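Local coordinates for protein berberine bridge enzyme-like 28 (Arabidopsis thaliana, PDB 5D79) that is a secreted, FAD-dependent oxidoreductase of the berberine bridge enzyme family that takes part in the plant's adaptation to salt stress, at residues Val179-Ser184 with Ser241-Lys245; Leu130-Ile136 with Val147-Ala151. All blocks are in the same frame, centred on the assembly; numbering follows the deposited sequence.

Contact 1 (Val179-Ser184 with Ser241-Lys245). With FAD (flavin-adenine dinucleotide), chain E.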
ATOM      1  N   VAL A 179      -2.686  -8.100   2.682  1.00 19.01           N
ATOM      2  CA  VAL A 179      -3.902  -7.704   1.992  1.00 19.75           C
ATOM      3  C   VAL A 179      -4.785  -6.862   2.926  1.00 20.61           C
ATOM      4  O   VAL A 179      -5.600  -6.059   2.469  1.00 20.98           O
ATOM      5  CB  VAL A 179      -4.682  -8.934   1.461  1.00 13.59           C
ATOM      6  CG1 VAL A 179      -3.845  -9.692   0.435  1.00 13.40           C
ATOM      7  CG2 VAL A 179      -5.085  -9.836   2.608  1.00 15.51           C
ATOM      8  N   GLY A 180      -4.609  -7.028   4.233  1.00 18.44           N
ATOM      9  CA  GLY A 180      -5.392  -6.274   5.191  1.00 18.51           C
ATOM     10  C   GLY A 180      -5.232  -4.775   5.030  1.00 20.39           C
ATOM     11  O   GLY A 180      -6.204  -4.059   4.799  1.00 19.59           O
ATOM     12  N   GLY A 181      -4.006  -4.294   5.168  1.00 19.61           N
ATOM     13  CA  GLY A 181      -3.738  -2.878   5.031  1.00 13.19           C
ATOM     14  C   GLY A 181      -3.818  -2.413   3.590  1.00 15.56           C
ATOM     15  O   GLY A 181      -4.407  -1.362   3.308  1.00 17.16           O
ATOM     16  N   GLN A 182      -3.245  -3.189   2.672  1.00 14.63           N
ATOM     17  CA  GLN A 182      -3.148  -2.738   1.285  1.00 15.47           C
ATOM     18  C   GLN A 182      -4.530  -2.599   0.623  1.00 15.99           C
ATOM     19  O   GLN A 182      -4.813  -1.590  -0.018  1.00 15.12           O
ATOM     20  CB  GLN A 182      -2.255  -3.676   0.457  1.00 12.63           C
ATOM     21  CG  GLN A 182      -2.095  -3.192  -0.988  1.00 16.31           C
ATOM     22  CD  GLN A 182      -1.214  -4.073  -1.866  1.00 21.95           C
ATOM     23  OE1 GLN A 182      -1.713  -4.805  -2.711  1.00 28.10           O
ATOM     24  NE2 GLN A 182       0.097  -3.971  -1.699  1.00 22.12           N
ATOM     25  N   PHE A 183      -5.390  -3.602   0.781  1.00 16.70           N
ATOM     26  CA  PHE A 183      -6.682  -3.578   0.101  1.00 15.50           C
ATOM     27  C   PHE A 183      -7.589  -2.529   0.743  1.00 16.16           C
ATOM     28  O   PHE A 183      -8.357  -1.878   0.050  1.00 15.88           O
ATOM     29  CB  PHE A 183      -7.384  -4.948   0.119  1.00 12.83           C
ATOM     30  CG  PHE A 183      -6.692  -6.025  -0.690  1.00 15.22           C
ATOM     31  CD1 PHE A 183      -5.392  -5.863  -1.167  1.00 16.58           C
ATOM     32  CD2 PHE A 183      -7.355  -7.212  -0.977  1.00 16.81           C
ATOM     33  CE1 PHE A 183      -4.761  -6.872  -1.908  1.00 12.66           C
ATOM     34  CE2 PHE A 183      -6.735  -8.221  -1.722  1.00 15.06           C
ATOM     35  CZ  PHE A 183      -5.435  -8.047  -2.188  1.00 12.54           C
ATOM     36  N   SER A 184      -7.502  -2.355   2.061  1.00 16.30           N
ATOM     37  CA  SER A 184      -8.351  -1.367   2.735  1.00 18.33           C
ATOM     38  C   SER A 184      -7.922   0.078   2.427  1.00 15.48           C
ATOM     39  O   SER A 184      -8.658   1.017   2.721  1.00 16.04           O
ATOM     40  CB  SER A 184      -8.381  -1.601   4.260  1.00 15.42           C
ATOM     41  OG  SER A 184      -7.178  -1.213   4.916  1.00 16.20           O
ATOM     42  N   SER A 241     -11.824 -10.771   6.334  1.00 20.85           N
ATOM     43  CA  SER A 241     -11.645 -11.473   5.073  1.00 21.50           C
ATOM     44  C   SER A 241     -12.109 -10.638   3.877  1.00 23.39           C
ATOM     45  O   SER A 241     -12.993  -9.791   4.009  1.00 27.18           O
ATOM     46  CB  SER A 241     -12.394 -12.804   5.131  1.00 19.44           C
ATOM     47  OG  SER A 241     -11.898 -13.698   4.164  1.00 22.81           O
ATOM     48  N   TRP A 242     -11.486 -10.861   2.721  1.00 23.12           N
ATOM     49  CA  TRP A 242     -11.920 -10.243   1.466  1.00 22.00           C
ATOM     50  C   TRP A 242     -12.493 -11.315   0.559  1.00 22.16           C
ATOM     51  O   TRP A 242     -11.948 -12.420   0.495  1.00 22.14           O
ATOM     52  CB  TRP A 242     -10.771  -9.558   0.714  1.00 17.73           C
ATOM     53  CG  TRP A 242     -10.029  -8.476   1.418  1.00 17.54           C
ATOM     54  CD1 TRP A 242      -8.723  -8.506   1.807  1.00 19.39           C
ATOM     55  CD2 TRP A 242     -10.525  -7.181   1.778  1.00 19.19           C
ATOM     56  NE1 TRP A 242      -8.378  -7.319   2.412  1.00 17.72           N
ATOM     57  CE2 TRP A 242      -9.465  -6.487   2.403  1.00 19.79           C
ATOM     58  CE3 TRP A 242     -11.768  -6.547   1.650  1.00 19.22           C
ATOM     59  CZ2 TRP A 242      -9.606  -5.186   2.892  1.00 17.69           C
ATOM     60  CZ3 TRP A 242     -11.908  -5.257   2.141  1.00 17.19           C
ATOM     61  CH2 TRP A 242     -10.830  -4.591   2.759  1.00 16.50           C
ATOM     62  N   LYS A 243     -13.567 -10.999  -0.158  1.00 22.53           N
ATOM     63  CA  LYS A 243     -13.974 -11.852  -1.275  1.00 24.24           C
ATOM     64  C   LYS A 243     -13.545 -11.176  -2.563  1.00 20.39           C
ATOM     65  O   LYS A 243     -14.110 -10.160  -2.955  1.00 19.71           O
ATOM     66  CB  LYS A 243     -15.484 -12.135  -1.288  1.00 22.71           C
ATOM     67  CG  LYS A 243     -15.849 -13.253  -2.274  1.00 21.27           C
ATOM     68  CD  LYS A 243     -17.307 -13.665  -2.188  1.00 21.57           C
ATOM     69  CE  LYS A 243     -17.629 -14.695  -3.262  1.00 23.01           C
ATOM     70  NZ  LYS A 243     -18.900 -15.431  -2.965  1.00 24.50           N
ATOM     71  N   VAL A 244     -12.521 -11.740  -3.199  1.00 21.16           N
ATOM     72  CA  VAL A 244     -11.936 -11.140  -4.390  1.00 19.37           C
ATOM     73  C   VAL A 244     -12.592 -11.623  -5.682  1.00 21.74           C
ATOM     74  O   VAL A 244     -13.160 -12.714  -5.754  1.00 16.35           O
ATOM     75  CB  VAL A 244     -10.400 -11.406  -4.467  1.00 15.08           C
ATOM     76  CG1 VAL A 244      -9.700 -10.827  -3.257  1.00 17.60           C
ATOM     77  CG2 VAL A 244     -10.101 -12.891  -4.598  1.00 16.45           C
ATOM     78  N   LYS A 245     -12.527 -10.771  -6.697  1.00 22.64           N
ATOM     79  CA  LYS A 245     -12.896 -11.146  -8.047  1.00 21.31           C
ATOM     80  C   LYS A 245     -11.609 -11.336  -8.854  1.00 19.97           C
ATOM     81  O   LYS A 245     -10.817 -10.409  -8.996  1.00 24.25           O
ATOM     82  CB  LYS A 245     -13.795 -10.077  -8.680  1.00 21.71           C
ATOM     83  CG  LYS A 245     -14.441 -10.503  -9.974  1.00 23.23           C
ATOM     84  CD  LYS A 245     -15.288 -11.742  -9.751  1.00 24.99           C
ATOM     85  CE  LYS A 245     -15.446 -12.528 -11.029  1.00 25.84           C
ATOM     86  NZ  LYS A 245     -16.320 -13.701 -10.812  1.00 28.91           N
TER
HETATM   87  PA  FAD E 603      -0.119  -3.027   8.158  1.00 19.33           P
HETATM   88  O1A FAD E 603       0.888  -2.174   8.888  1.00 16.53           O
HETATM   89  O2A FAD E 603      -0.332  -4.373   8.811  1.00 22.48           O
HETATM   90  O5B FAD E 603      -1.505  -2.212   8.001  1.00 21.27           O
HETATM   91  C5B FAD E 603      -1.518  -0.858   7.569  1.00 21.66           C
HETATM   92  C4B FAD E 603      -2.783  -0.109   8.009  1.00 19.79           C
HETATM   93  O4B FAD E 603      -3.921  -0.898   7.712  1.00 17.36           O
HETATM   94  C3B FAD E 603      -2.782   0.148   9.508  1.00 21.02           C
HETATM   95  O3B FAD E 603      -3.376   1.392   9.814  1.00 17.24           O
HETATM   96  C2B FAD E 603      -3.609  -1.003  10.051  1.00 24.69           C
HETATM   97  O2B FAD E 603      -4.256  -0.682  11.269  1.00 24.27           O
HETATM   98  C1B FAD E 603      -4.571  -1.301   8.905  1.00 18.46           C
HETATM   99  N9A FAD E 603      -4.997  -2.715   8.812  1.00 16.91           N
HETATM  100  C8A FAD E 603      -4.243  -3.827   8.509  1.00 16.45           C
HETATM  101  N7A FAD E 603      -5.059  -4.913   8.520  1.00 16.40           N
HETATM  102  C5A FAD E 603      -6.317  -4.515   8.822  1.00 17.79           C
HETATM  103  C6A FAD E 603      -7.529  -5.190   8.969  1.00 18.31           C
HETATM  104  N6A FAD E 603      -7.659  -6.451   8.572  1.00 17.68           N
HETATM  105  N1A FAD E 603      -8.671  -4.483   9.289  1.00 19.49           N
HETATM  106  C2A FAD E 603      -8.616  -3.117   9.454  1.00 15.59           C
HETATM  107  N3A FAD E 603      -7.412  -2.455   9.311  1.00 17.51           N
HETATM  108  C4A FAD E 603      -6.285  -3.136   9.001  1.00 18.39           C
HETATM  109  N1  FAD E 603       1.248   0.036  -1.857  1.00 18.24           N
HETATM  110  C2  FAD E 603       0.810   0.108  -3.169  1.00 23.95           C
HETATM  111  O2  FAD E 603      -0.399   0.163  -3.424  1.00 15.93           O
HETATM  112  N3  FAD E 603       1.742   0.097  -4.200  1.00 28.03           N
HETATM  113  C4  FAD E 603       3.100   0.019  -3.941  1.00 25.29           C
HETATM  114  O4  FAD E 603       3.888  -0.104  -4.880  1.00 24.15           O
HETATM  115  C4X FAD E 603       3.536  -0.075  -2.618  1.00 22.61           C
HETATM  116  N5  FAD E 603       4.873  -0.288  -2.321  1.00 19.88           N
HETATM  117  C5X FAD E 603       5.233  -0.684  -1.041  1.00 19.29           C
HETATM  118  C6  FAD E 603       6.517  -1.147  -0.761  1.00 19.06           C
HETATM  119  C7  FAD E 603       6.866  -1.535   0.535  1.00 20.95           C
HETATM  120  C7M FAD E 603       8.255  -2.021   0.826  1.00 20.66           C
HETATM  121  C8  FAD E 603       5.913  -1.504   1.554  1.00 21.00           C
HETATM  122  C8M FAD E 603       6.268  -1.891   2.960  1.00 16.28           C
HETATM  123  C9  FAD E 603       4.632  -1.039   1.276  1.00 23.36           C
HETATM  124  C9A FAD E 603       4.304  -0.581  -0.003  1.00 22.54           C
HETATM  125  N10 FAD E 603       3.039  -0.084  -0.279  1.00 17.20           N
HETATM  126  C10 FAD E 603       2.592  -0.096  -1.585  1.00 16.46           C
HETATM  127  C1' FAD E 603       2.147   0.382   0.831  1.00 11.40           C
HETATM  128  C2' FAD E 603       1.249  -0.707   1.386  1.00 14.78           C
HETATM  129  O2' FAD E 603       0.316  -1.085   0.398  1.00 20.14           O
HETATM  130  C3' FAD E 603       0.555  -0.145   2.622  1.00 15.36           C
HETATM  131  O3' FAD E 603       1.534   0.094   3.610  1.00 19.46           O
HETATM  132  C4' FAD E 603      -0.446  -1.112   3.205  1.00 12.97           C
HETATM  133  O4' FAD E 603      -1.399  -0.411   3.960  1.00 14.89           O
HETATM  134  C5' FAD E 603       0.261  -2.047   4.161  1.00 13.28           C
HETATM  135  O5' FAD E 603      -0.584  -3.141   4.431  1.00 15.51           O
HETATM  136  P   FAD E 603      -0.075  -4.220   5.502  1.00 18.14           P
HETATM  137  O1P FAD E 603      -1.206  -5.141   5.878  1.00 15.08           O
HETATM  138  O2P FAD E 603       1.104  -4.994   4.968  1.00 13.22           O
HETATM  139  O3P FAD E 603       0.434  -3.215   6.656  1.00 22.20           O
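The short helix 179-184 passes strand 241-245 at an axis distance of 9.7 Å and an angle of 58°, with the CA atoms of Val-179 and Trp-242 8.4 Å apart. The indole of Trp-242 bridges the distance. With CG anti to its own carbonyl carbon (chi1 -59°), the ring reaches the helix, where NE1 donates to Val-179 O at 3.1 Å. This donor stands above the carbonyl plane, while Phe-183 N, the helical i+4 donor, comes from the opposite face, so two N-H groups grip the one oxygen. CB of Phe-183 lies over one face of the indole, 3.2 Å above its plane and offset toward the rim. The phenyl ring itself meets the indole obliquely, its CD2 3.4 Å from Trp-242 CD1; CE2, the next atom round, has Val-244 CG1 at the ring edge. CG2 of Val-179 sits in the indole plane at the edge.

In this PCMH-type FAD-binding domain the helix holds the cofactor on another side: Gly-181 N donates to FAD O1P at 3.0 Å, and a side chain on Gly-180 or Gly-181 would run into the dinucleotide. Without the indole, an alanine here would probably leave a gap against Phe-183 CB and the phenyl ring, and Val-179 O with Phe-183 N as its one donor of the pair. Phe-169 also meets the ring of Phe-183.

Contact 2 (Leu130-Ile136 with Val147-Ala151); sequences LRNLRSI and VQTGA. With FAD (flavin-adenine dinucleotide), chain E; PO4 (phosphate ion), chain D.
Gln-148 lays its side chain across that of Leu-133 and turns its amide back to the loop 130-136. A chi1 of -63° sets CG of Gln-148 beside its own N, opposite the carbonyl carbon, and the extended chain carries the amide to the loop. There OE1 accepts from Ser-135 N at 3.2 Å along a nearly straight N-H direction (165°), the donor tilted from the amide's carbonyl plane. Leu-133 CB and Ser-135 CB each lie 3.5 Å from Gln-148 OE1, so carbons of the loop crowd round the oxygen beside its one N-H donor here. At the other end of the amide, NE2 makes two weak hydrogen bonds to a phosphate ion that probably came from the crystallisation liquor.

The backbones pair beside this side chain. Gln-148 N donates to Ser-135 O, and one residue on, Ile-136 and Val-147 form an antiparallel non-hydrogen-bonded pair whose side chains run alongside each other on the same face. Ile-136 CG1 touches Val-147 CG1 at 3.8 Å, and its CD1 reaches Ala-151 CB; Leu-156 of helix 153-163 packs on Ile-136 and Val-147.

Two type I turns, 130-133 and 148-151, abut here. Gly-150 N donates to Leu-133 O at 2.8 Å, and Gly-150 CA makes a C-H contact with Leu-130 O at 3.2 Å. A water donates to Leu-133 O and Thr-149 OG1, while Thr-149 OG1 is also hydrogen-bonded to Ile-239 O. The side chain of Leu-130 slants across Thr-149, its CD1 3.4 Å from FAD N6A. With Leu-133 O and Ser-135 O each taking a backbone N-H from 147-151, and Gln-148 OE1 taking Ser-135 N, the loop is held largely through its main chain; Gly-150 must stay without a CB, which would collide with Leu-130 O and Leu-133 O, for the turns to come this close.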
ATOM      1  N   LEU A 130      -2.773 -10.317  12.879  1.00 27.43           N
ATOM      2  CA  LEU A 130      -3.624 -11.237  12.116  1.00 28.29           C
ATOM      3  C   LEU A 130      -2.859 -12.356  11.433  1.00 28.31           C
ATOM      4  O   LEU A 130      -3.405 -13.047  10.577  1.00 27.38           O
ATOM      5  CB  LEU A 130      -4.418 -10.469  11.064  1.00 21.89           C
ATOM      6  CG  LEU A 130      -5.368  -9.423  11.639  1.00 21.95           C
ATOM      7  CD1 LEU A 130      -5.936  -8.563  10.542  1.00 20.92           C
ATOM      8  CD2 LEU A 130      -6.477 -10.110  12.407  1.00 27.25           C
ATOM      9  N   ARG A 131      -1.609 -12.545  11.836  1.00 23.35           N
ATOM     10  CA  ARG A 131      -0.718 -13.505  11.202  1.00 31.53           C
ATOM     11  C   ARG A 131      -1.266 -14.933  11.099  1.00 33.64           C
ATOM     12  O   ARG A 131      -0.873 -15.677  10.214  1.00 30.68           O
ATOM     13  CB  ARG A 131       0.608 -13.537  11.955  1.00 32.33           C
ATOM     14  CG  ARG A 131       0.538 -14.138  13.353  1.00 28.21           C
ATOM     15  CD  ARG A 131       1.887 -14.021  13.997  1.00 30.34           C
ATOM     16  NE  ARG A 131       2.449 -12.714  13.688  1.00 33.02           N
ATOM     17  CZ  ARG A 131       3.651 -12.300  14.065  1.00 38.61           C
ATOM     18  NH1 ARG A 131       4.439 -13.099  14.774  1.00 40.44           N
ATOM     19  NH2 ARG A 131       4.063 -11.085  13.729  1.00 40.94           N
ATOM     20  N   ASN A 132      -2.170 -15.313  11.999  1.00 37.44           N
ATOM     21  CA  ASN A 132      -2.699 -16.677  12.027  1.00 37.99           C
ATOM     22  C   ASN A 132      -3.911 -16.879  11.127  1.00 33.67           C
ATOM     23  O   ASN A 132      -4.269 -18.013  10.806  1.00 32.70           O
ATOM     24  CB  ASN A 132      -3.064 -17.079  13.459  1.00 42.74           C
ATOM     25  CG  ASN A 132      -1.849 -17.302  14.329  1.00 47.36           C
ATOM     26  OD1 ASN A 132      -0.755 -17.588  13.827  1.00 48.24           O
ATOM     27  ND2 ASN A 132      -2.029 -17.182  15.644  1.00 49.79           N
ATOM     28  N   LEU A 133      -4.547 -15.776  10.737  1.00 31.48           N
ATOM     29  CA  LEU A 133      -5.715 -15.830   9.861  1.00 32.60           C
ATOM     30  C   LEU A 133      -5.342 -15.392   8.448  1.00 28.94           C
ATOM     31  O   LEU A 133      -5.561 -14.245   8.059  1.00 25.63           O
ATOM     32  CB  LEU A 133      -6.850 -14.958  10.413  1.00 32.51           C
ATOM     33  CG  LEU A 133      -7.408 -15.350  11.782  1.00 33.13           C
ATOM     34  CD1 LEU A 133      -8.497 -14.387  12.241  1.00 35.19           C
ATOM     35  CD2 LEU A 133      -7.924 -16.778  11.740  1.00 30.72           C
ATOM     36  N   ARG A 134      -4.781 -16.322   7.684  1.00 22.39           N
ATOM     37  CA  ARG A 134      -4.290 -16.019   6.348  1.00 28.95           C
ATOM     38  C   ARG A 134      -4.728 -17.066   5.333  1.00 28.29           C
ATOM     39  O   ARG A 134      -4.065 -17.274   4.311  1.00 28.37           O
ATOM     40  CB  ARG A 134      -2.764 -15.904   6.356  1.00 21.32           C
ATOM     41  CG  ARG A 134      -2.035 -17.119   6.871  1.00 22.26           C
ATOM     42  CD  ARG A 134      -0.544 -16.878   6.835  1.00 32.50           C
ATOM     43  NE  ARG A 134       0.125 -17.442   8.000  1.00 37.64           N
ATOM     44  CZ  ARG A 134       1.443 -17.573   8.118  1.00 41.77           C
ATOM     45  NH1 ARG A 134       1.960 -18.093   9.224  1.00 45.82           N
ATOM     46  NH2 ARG A 134       2.240 -17.192   7.127  1.00 41.01           N
ATOM     47  N   SER A 135      -5.851 -17.716   5.615  1.00 28.74           N
ATOM     48  CA  SER A 135      -6.346 -18.785   4.758  1.00 32.81           C
ATOM     49  C   SER A 135      -6.889 -18.239   3.443  1.00 32.97           C
ATOM     50  O   SER A 135      -7.664 -17.281   3.436  1.00 34.07           O
ATOM     51  CB  SER A 135      -7.427 -19.588   5.481  1.00 37.37           C
ATOM     52  OG  SER A 135      -6.895 -20.235   6.627  1.00 43.78           O
ATOM     53  N   ILE A 136      -6.479 -18.856   2.336  1.00 21.47           N
ATOM     54  CA  ILE A 136      -6.909 -18.431   1.013  1.00 20.80           C
ATOM     55  C   ILE A 136      -7.618 -19.551   0.274  1.00 25.15           C
ATOM     56  O   ILE A 136      -7.027 -20.565  -0.063  1.00 24.86           O
ATOM     57  CB  ILE A 136      -5.722 -17.939   0.154  1.00 19.97           C
ATOM     58  CG1 ILE A 136      -5.009 -16.775   0.853  1.00 32.29           C
ATOM     59  CG2 ILE A 136      -6.209 -17.509  -1.232  1.00 23.78           C
ATOM     60  CD1 ILE A 136      -3.649 -16.434   0.295  1.00 28.10           C
ATOM     61  N   VAL A 147     -10.197 -14.368   0.932  1.00 21.42           N
ATOM     62  CA  VAL A 147      -8.830 -14.162   1.371  1.00 23.27           C
ATOM     63  C   VAL A 147      -8.814 -13.529   2.747  1.00 20.47           C
ATOM     64  O   VAL A 147      -9.131 -12.349   2.889  1.00 20.00           O
ATOM     65  CB  VAL A 147      -8.044 -13.261   0.397  1.00 22.09           C
ATOM     66  CG1 VAL A 147      -6.531 -13.350   0.692  1.00 21.13           C
ATOM     67  CG2 VAL A 147      -8.354 -13.638  -1.047  1.00 19.14           C
ATOM     68  N   GLN A 148      -8.448 -14.318   3.753  1.00 21.29           N
ATOM     69  CA  GLN A 148      -8.321 -13.816   5.113  1.00 19.93           C
ATOM     70  C   GLN A 148      -7.236 -12.752   5.187  1.00 23.06           C
ATOM     71  O   GLN A 148      -6.173 -12.883   4.577  1.00 22.37           O
ATOM     72  CB  GLN A 148      -8.017 -14.947   6.086  1.00 20.97           C
ATOM     73  CG  GLN A 148      -9.106 -15.990   6.179  1.00 21.39           C
ATOM     74  CD  GLN A 148      -9.018 -16.795   7.463  1.00 23.63           C
ATOM     75  OE1 GLN A 148      -7.934 -17.105   7.931  1.00 24.28           O
ATOM     76  NE2 GLN A 148     -10.163 -17.116   8.045  1.00 24.15           N
ATOM     77  N   THR A 149      -7.511 -11.705   5.956  1.00 23.00           N
ATOM     78  CA  THR A 149      -6.710 -10.480   5.937  1.00 24.82           C
ATOM     79  C   THR A 149      -5.280 -10.598   6.484  1.00 29.68           C
ATOM     80  O   THR A 149      -4.493  -9.652   6.374  1.00 28.91           O
ATOM     81  CB  THR A 149      -7.433  -9.380   6.724  1.00 20.93           C
ATOM     82  OG1 THR A 149      -7.907  -9.927   7.961  1.00 18.07           O
ATOM     83  CG2 THR A 149      -8.612  -8.846   5.909  1.00 21.10           C
ATOM     84  N   GLY A 150      -4.941 -11.744   7.072  1.00 32.42           N
ATOM     85  CA  GLY A 150      -3.593 -11.968   7.560  1.00 29.06           C
ATOM     86  C   GLY A 150      -2.661 -12.400   6.446  1.00 25.03           C
ATOM     87  O   GLY A 150      -1.446 -12.479   6.638  1.00 24.95           O
ATOM     88  N   ALA A 151      -3.240 -12.667   5.276  1.00 20.22           N
ATOM     89  CA  ALA A 151      -2.491 -13.134   4.121  1.00 16.80           C
ATOM     90  C   ALA A 151      -1.693 -12.004   3.487  1.00 21.36           C
ATOM     91  O   ALA A 151      -2.068 -10.838   3.590  1.00 15.26           O
ATOM     92  CB  ALA A 151      -3.426 -13.751   3.110  1.00 16.72           C
TER
HETATM   93  PA  FAD E 603      -0.119  -3.027   8.158  1.00 19.33           P
HETATM   94  O1A FAD E 603       0.888  -2.174   8.888  1.00 16.53           O
HETATM   95  O2A FAD E 603      -0.332  -4.373   8.811  1.00 22.48           O
HETATM   96  O5B FAD E 603      -1.505  -2.212   8.001  1.00 21.27           O
HETATM   97  C5B FAD E 603      -1.518  -0.858   7.569  1.00 21.66           C
HETATM   98  C4B FAD E 603      -2.783  -0.109   8.009  1.00 19.79           C
HETATM   99  O4B FAD E 603      -3.921  -0.898   7.712  1.00 17.36           O
HETATM  100  C3B FAD E 603      -2.782   0.148   9.508  1.00 21.02           C
HETATM  101  O3B FAD E 603      -3.376   1.392   9.814  1.00 17.24           O
HETATM  102  C2B FAD E 603      -3.609  -1.003  10.051  1.00 24.69           C
HETATM  103  O2B FAD E 603      -4.256  -0.682  11.269  1.00 24.27           O
HETATM  104  C1B FAD E 603      -4.571  -1.301   8.905  1.00 18.46           C
HETATM  105  N9A FAD E 603      -4.997  -2.715   8.812  1.00 16.91           N
HETATM  106  C8A FAD E 603      -4.243  -3.827   8.509  1.00 16.45           C
HETATM  107  N7A FAD E 603      -5.059  -4.913   8.520  1.00 16.40           N
HETATM  108  C5A FAD E 603      -6.317  -4.515   8.822  1.00 17.79           C
HETATM  109  C6A FAD E 603      -7.529  -5.190   8.969  1.00 18.31           C
HETATM  110  N6A FAD E 603      -7.659  -6.451   8.572  1.00 17.68           N
HETATM  111  N1A FAD E 603      -8.671  -4.483   9.289  1.00 19.49           N
HETATM  112  C2A FAD E 603      -8.616  -3.117   9.454  1.00 15.59           C
HETATM  113  N3A FAD E 603      -7.412  -2.455   9.311  1.00 17.51           N
HETATM  114  C4A FAD E 603      -6.285  -3.136   9.001  1.00 18.39           C
HETATM  115  N1  FAD E 603       1.248   0.036  -1.857  1.00 18.24           N
HETATM  116  C2  FAD E 603       0.810   0.108  -3.169  1.00 23.95           C
HETATM  117  O2  FAD E 603      -0.399   0.163  -3.424  1.00 15.93           O
HETATM  118  N3  FAD E 603       1.742   0.097  -4.200  1.00 28.03           N
HETATM  119  C4  FAD E 603       3.100   0.019  -3.941  1.00 25.29           C
HETATM  120  O4  FAD E 603       3.888  -0.104  -4.880  1.00 24.15           O
HETATM  121  C4X FAD E 603       3.536  -0.075  -2.618  1.00 22.61           C
HETATM  122  N5  FAD E 603       4.873  -0.288  -2.321  1.00 19.88           N
HETATM  123  C5X FAD E 603       5.233  -0.684  -1.041  1.00 19.29           C
HETATM  124  C6  FAD E 603       6.517  -1.147  -0.761  1.00 19.06           C
HETATM  125  C7  FAD E 603       6.866  -1.535   0.535  1.00 20.95           C
HETATM  126  C7M FAD E 603       8.255  -2.021   0.826  1.00 20.66           C
HETATM  127  C8  FAD E 603       5.913  -1.504   1.554  1.00 21.00           C
HETATM  128  C8M FAD E 603       6.268  -1.891   2.960  1.00 16.28           C
HETATM  129  C9  FAD E 603       4.632  -1.039   1.276  1.00 23.36           C
HETATM  130  C9A FAD E 603       4.304  -0.581  -0.003  1.00 22.54           C
HETATM  131  N10 FAD E 603       3.039  -0.084  -0.279  1.00 17.20           N
HETATM  132  C10 FAD E 603       2.592  -0.096  -1.585  1.00 16.46           C
HETATM  133  C1' FAD E 603       2.147   0.382   0.831  1.00 11.40           C
HETATM  134  C2' FAD E 603       1.249  -0.707   1.386  1.00 14.78           C
HETATM  135  O2' FAD E 603       0.316  -1.085   0.398  1.00 20.14           O
HETATM  136  C3' FAD E 603       0.555  -0.145   2.622  1.00 15.36           C
HETATM  137  O3' FAD E 603       1.534   0.094   3.610  1.00 19.46           O
HETATM  138  C4' FAD E 603      -0.446  -1.112   3.205  1.00 12.97           C
HETATM  139  O4' FAD E 603      -1.399  -0.411   3.960  1.00 14.89           O
HETATM  140  C5' FAD E 603       0.261  -2.047   4.161  1.00 13.28           C
HETATM  141  O5' FAD E 603      -0.584  -3.141   4.431  1.00 15.51           O
HETATM  142  P   FAD E 603      -0.075  -4.220   5.502  1.00 18.14           P
HETATM  143  O1P FAD E 603      -1.206  -5.141   5.878  1.00 15.08           O
HETATM  144  O2P FAD E 603       1.104  -4.994   4.968  1.00 13.22           O
HETATM  145  O3P FAD E 603       0.434  -3.215   6.656  1.00 22.20           O
HETATM  146  P   PO4 D 602     -13.050 -16.598   5.515  1.00 50.41           P
HETATM  147  O1  PO4 D 602     -12.645 -15.837   4.277  1.00 54.89           O
HETATM  148  O2  PO4 D 602     -14.476 -17.069   5.338  1.00 52.40           O
HETATM  149  O3  PO4 D 602     -12.121 -17.770   5.702  1.00 53.51           O
HETATM  150  O4  PO4 D 602     -12.947 -15.703   6.725  1.00 52.36           O
HETATM  151  O   HOH W   1      -7.190 -12.058   9.476  1.00 32.46           O

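From the N terminus, contact 2 comes first: after strand 125-129 the chain runs through the loop 130-136, makes the hairpin of strands 136-139 and 144-148, and returns at 147-151, closing a short loop of ten residues. Contact 1 opens afterwards, its helix 179-184 meeting strand 238-248 across 56 residues. The two therefore follow in series, neither nested nor crossed. Strands 144-148 and 238-248 are neighbours in one antiparallel sheet, where Trp-242 O lies 2.7 Å from Val-147 N. Separately, a probable backbone hydrogen bond from Val-179 N to Ala-151 O ties turn 148-151 to the start of helix 179-184. Both border FAD, contact 2 at the adenine and contact 1 from the adenine past the diphosphate to the ribityl chain.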